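Local coordinates for aminoacyl-tRNA synthetase-interacting multifunctional protein p43 (Plasmodium vivax, PDB 6IPA) that probably binds tRNA through its C-terminal EMAP II-like domain, an OB-fold module shared with other synthetase-associated factors, at residues Asp41-Ile49 / Asn150-Ser158. Residues are numbered along the deposited sequence; the frame is centred on the assembly and turned at random.
Sequences DDITRLNII and NKLPDKTLS
R45 and P153 bring their CA atoms within 4.0 Å where the irregular chain 150-158 passes over the 3-10 turn 43-45, and a single backbone bond, D154 N to R45 O (3.0 Å), ties the two segments. The turn runs through L46 and N47 into strand 48-58, a central strand of the antiparallel sheet of the OB-fold, the usual core of EMAP II-like tRNA-binding domains; the other segment belongs to the connection between strand 143-144 and helix 165-169. A salt bridge reinforces the crossing. R45 meets the D154 carboxylate side-on, NE on OD1 (3.1 Å) and NH2 on OD2 (2.8 Å), and NE also shares OD2. Both oxygens use their syn lone pairs and lie close to the guanidinium plane, although the two flat groups are turned 35° apart. The bend at chi3 (75°) of R45 swings the guanidinium to the carboxylate, while OD1 also rests against the aliphatic CG of the same arginine. P153 lies alongside N47, pointing the same way, its CB and CG against N47 CB (both 3.6 Å). L46 CD2 and L157 CD1 make a looser apolar contact at 4.3 Å, and L46 continues onto F166 and I169 of helix 165-169. N103 bonds to the carbonyls of both R45 and D154, so a third loop joins the crossing. At the other end, K151 lays its CB across the CB and CG2 of T44. T44 OG1 sits between its backbone N and carbonyl carbon (chi1 63°), which lets it bond D42 OD1 from the same face as T44 N; the latter bond makes an Asx turn. A water completes this end, donating to T44 OG1 and, at 2.6 Å, to L152 O.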
loop_
_atom_site.group_PDB
_atom_site.type_symbol
_atom_site.label_atom_id
_atom_site.label_comp_id
_atom_site.label_asym_id
_atom_site.label_seq_id
_atom_site.Cartn_x
_atom_site.Cartn_y
_atom_site.Cartn_z
ATOM N N ASP A 41 8.180 7.954 14.298
ATOM C CA ASP A 41 6.670 7.917 14.219
ATOM C C ASP A 41 6.180 9.227 13.589
ATOM O O ASP A 41 5.713 10.137 14.263
ATOM C CB ASP A 41 5.973 7.649 15.582
ATOM C CG ASP A 41 4.408 7.694 15.497
ATOM O OD1 ASP A 41 3.860 7.651 14.368
ATOM O OD2 ASP A 41 3.713 7.783 16.566
ATOM N N ASP A 42 6.308 9.322 12.282
ATOM C CA ASP A 42 5.968 10.554 11.614
ATOM C C ASP A 42 5.459 10.107 10.258
ATOM O O ASP A 42 6.214 9.593 9.426
ATOM C CB ASP A 42 7.206 11.448 11.523
ATOM C CG ASP A 42 7.014 12.658 10.636
ATOM O OD1 ASP A 42 5.853 13.012 10.282
ATOM O OD2 ASP A 42 8.057 13.261 10.286
ATOM N N ILE A 43 4.171 10.295 10.038
ATOM C CA ILE A 43 3.571 9.734 8.864
ATOM C C ILE A 43 3.871 10.544 7.608
ATOM O O ILE A 43 3.716 10.045 6.496
ATOM C CB ILE A 43 2.077 9.493 9.074
ATOM C CG1 ILE A 43 1.498 8.762 7.867
ATOM C CG2 ILE A 43 1.338 10.804 9.320
ATOM C CD1 ILE A 43 0.131 8.209 8.092
ATOM N N THR A 44 4.358 11.770 7.766
ATOM C CA THR A 44 4.725 12.591 6.606
ATOM C C THR A 44 5.869 11.927 5.829
ATOM O O THR A 44 6.113 12.231 4.668
ATOM C CB THR A 44 5.107 14.007 7.056
ATOM O OG1 THR A 44 6.263 13.943 7.895
ATOM C CG2 THR A 44 3.951 14.656 7.832
ATOM N N ARG A 45 6.539 10.985 6.487
ATOM C CA ARG A 45 7.746 10.372 5.957
ATOM C C ARG A 45 7.471 9.226 5.007
ATOM O O ARG A 45 8.338 8.865 4.228
ATOM C CB ARG A 45 8.643 9.887 7.092
ATOM C CG ARG A 45 9.336 11.020 7.810
ATOM C CD ARG A 45 10.226 10.581 8.965
ATOM N NE ARG A 45 11.439 10.018 8.435
ATOM C CZ ARG A 45 12.401 9.466 9.165
ATOM N NH1 ARG A 45 12.328 9.416 10.517
ATOM N NH2 ARG A 45 13.449 8.958 8.533
ATOM N N LEU A 46 6.260 8.673 5.080
ATOM C CA LEU A 46 5.770 7.706 4.121
ATOM C C LEU A 46 5.226 8.394 2.901
ATOM O O LEU A 46 4.430 9.291 3.012
ATOM C CB LEU A 46 4.632 6.833 4.719
ATOM C CG LEU A 46 4.911 6.157 6.048
ATOM C CD1 LEU A 46 3.775 5.236 6.411
ATOM C CD2 LEU A 46 6.222 5.417 6.002
ATOM N N ASN A 47 5.597 7.863 1.735
ATOM C CA ASN A 47 4.976 8.225 0.423
ATOM C C ASN A 47 4.063 7.176 -0.032
ATOM O O ASN A 47 4.511 6.292 -0.706
ATOM C CB ASN A 47 6.037 8.299 -0.655
ATOM C CG ASN A 47 5.534 8.897 -1.908
ATOM O OD1 ASN A 47 4.599 9.697 -1.912
ATOM N ND2 ASN A 47 6.183 8.562 -2.996
ATOM N N ILE A 48 2.786 7.266 0.336
ATOM C CA ILE A 48 1.745 6.322 -0.022
ATOM C C ILE A 48 0.964 6.828 -1.238
ATOM O O ILE A 48 0.314 7.862 -1.178
ATOM C CB ILE A 48 0.776 6.137 1.167
ATOM C CG1 ILE A 48 1.472 5.376 2.306
ATOM C CG2 ILE A 48 -0.450 5.341 0.737
ATOM C CD1 ILE A 48 0.753 5.465 3.640
ATOM N N ILE A 49 1.000 6.105 -2.340
ATOM C CA ILE A 49 0.415 6.602 -3.582
ATOM C C ILE A 49 -0.507 5.561 -4.245
ATOM O O ILE A 49 -0.352 4.363 -4.039
ATOM C CB ILE A 49 1.514 7.043 -4.535
ATOM C CG1 ILE A 49 2.455 5.908 -4.807
ATOM C CG2 ILE A 49 2.325 8.201 -3.930
ATOM C CD1 ILE A 49 3.504 6.247 -5.839
ATOM N N ASN A 150 3.342 19.938 2.001
ATOM C CA ASN A 150 4.757 20.251 1.755
ATOM C C ASN A 150 5.729 19.503 2.632
ATOM O O ASN A 150 6.938 19.692 2.517
ATOM C CB ASN A 150 4.998 21.746 1.920
ATOM C CG ASN A 150 4.166 22.558 0.957
ATOM O OD1 ASN A 150 4.047 22.195 -0.199
ATOM N ND2 ASN A 150 3.583 23.652 1.437
ATOM N N LYS A 151 5.226 18.643 3.496
ATOM C CA LYS A 151 6.112 17.800 4.251
ATOM C C LYS A 151 6.447 16.525 3.455
ATOM O O LYS A 151 5.759 15.487 3.546
ATOM C CB LYS A 151 5.534 17.502 5.640
ATOM C CG LYS A 151 5.820 18.646 6.599
ATOM C CD LYS A 151 5.136 18.477 7.945
ATOM C CE LYS A 151 5.236 19.771 8.740
ATOM N NZ LYS A 151 4.737 19.613 10.136
ATOM N N LEU A 152 7.533 16.583 2.706
ATOM C CA LEU A 152 7.789 15.548 1.740
ATOM C C LEU A 152 8.092 14.211 2.439
ATOM O O LEU A 152 8.471 14.187 3.597
ATOM C CB LEU A 152 8.928 15.948 0.797
ATOM C CG LEU A 152 8.754 17.276 0.077
ATOM C CD1 LEU A 152 10.024 17.572 -0.683
ATOM C CD2 LEU A 152 7.545 17.307 -0.843
ATOM N N PRO A 153 7.925 13.092 1.710
ATOM C CA PRO A 153 8.224 11.819 2.290
ATOM C C PRO A 153 9.697 11.584 2.070
ATOM O O PRO A 153 10.282 12.191 1.171
ATOM C CB PRO A 153 7.408 10.856 1.401
ATOM C CG PRO A 153 7.493 11.510 0.040
ATOM C CD PRO A 153 7.678 12.978 0.253
ATOM N N ASP A 154 10.287 10.700 2.861
ATOM C CA ASP A 154 11.691 10.330 2.630
ATOM C C ASP A 154 11.929 9.862 1.189
ATOM O O ASP A 154 11.324 8.912 0.736
ATOM C CB ASP A 154 12.089 9.210 3.578
ATOM C CG ASP A 154 12.015 9.622 5.048
ATOM O OD1 ASP A 154 11.464 10.704 5.378
ATOM O OD2 ASP A 154 12.523 8.876 5.896
ATOM N N LYS A 155 12.813 10.514 0.459
ATOM C CA LYS A 155 13.314 9.982 -0.808
ATOM C C LYS A 155 13.360 8.465 -0.733
ATOM O O LYS A 155 12.841 7.786 -1.618
ATOM C CB LYS A 155 14.713 10.559 -1.150
ATOM C CG LYS A 155 15.107 10.522 -2.632
ATOM C CD LYS A 155 14.097 11.289 -3.467
ATOM C CE LYS A 155 14.059 10.863 -4.927
ATOM N NZ LYS A 155 13.125 11.765 -5.712
ATOM N N THR A 156 13.950 7.926 0.332
ATOM C CA THR A 156 14.027 6.512 0.474
ATOM C C THR A 156 14.091 6.051 1.907
ATOM O O THR A 156 14.838 6.617 2.712
ATOM C CB THR A 156 15.269 6.007 -0.245
ATOM O OG1 THR A 156 15.311 6.552 -1.578
ATOM C CG2 THR A 156 15.211 4.554 -0.354
ATOM N N LEU A 157 13.349 4.972 2.202
ATOM C CA LEU A 157 13.287 4.409 3.520
ATOM C C LEU A 157 14.363 3.392 3.676
ATOM O O LEU A 157 14.825 2.822 2.722
ATOM C CB LEU A 157 11.948 3.766 3.765
ATOM C CG LEU A 157 10.730 4.676 3.634
ATOM C CD1 LEU A 157 9.465 3.828 3.696
ATOM C CD2 LEU A 157 10.674 5.752 4.714
ATOM N N SER A 158 14.778 3.185 4.915
ATOM C CA SER A 158 15.867 2.263 5.290
ATOM C C SER A 158 15.616 0.797 4.890
ATOM O O SER A 158 14.485 0.412 4.644
ATOM C CB SER A 158 16.062 2.383 6.834
ATOM O OG SER A 158 16.942 1.418 7.409
HETATM O O HOH W 1 8.621 15.075 6.081
#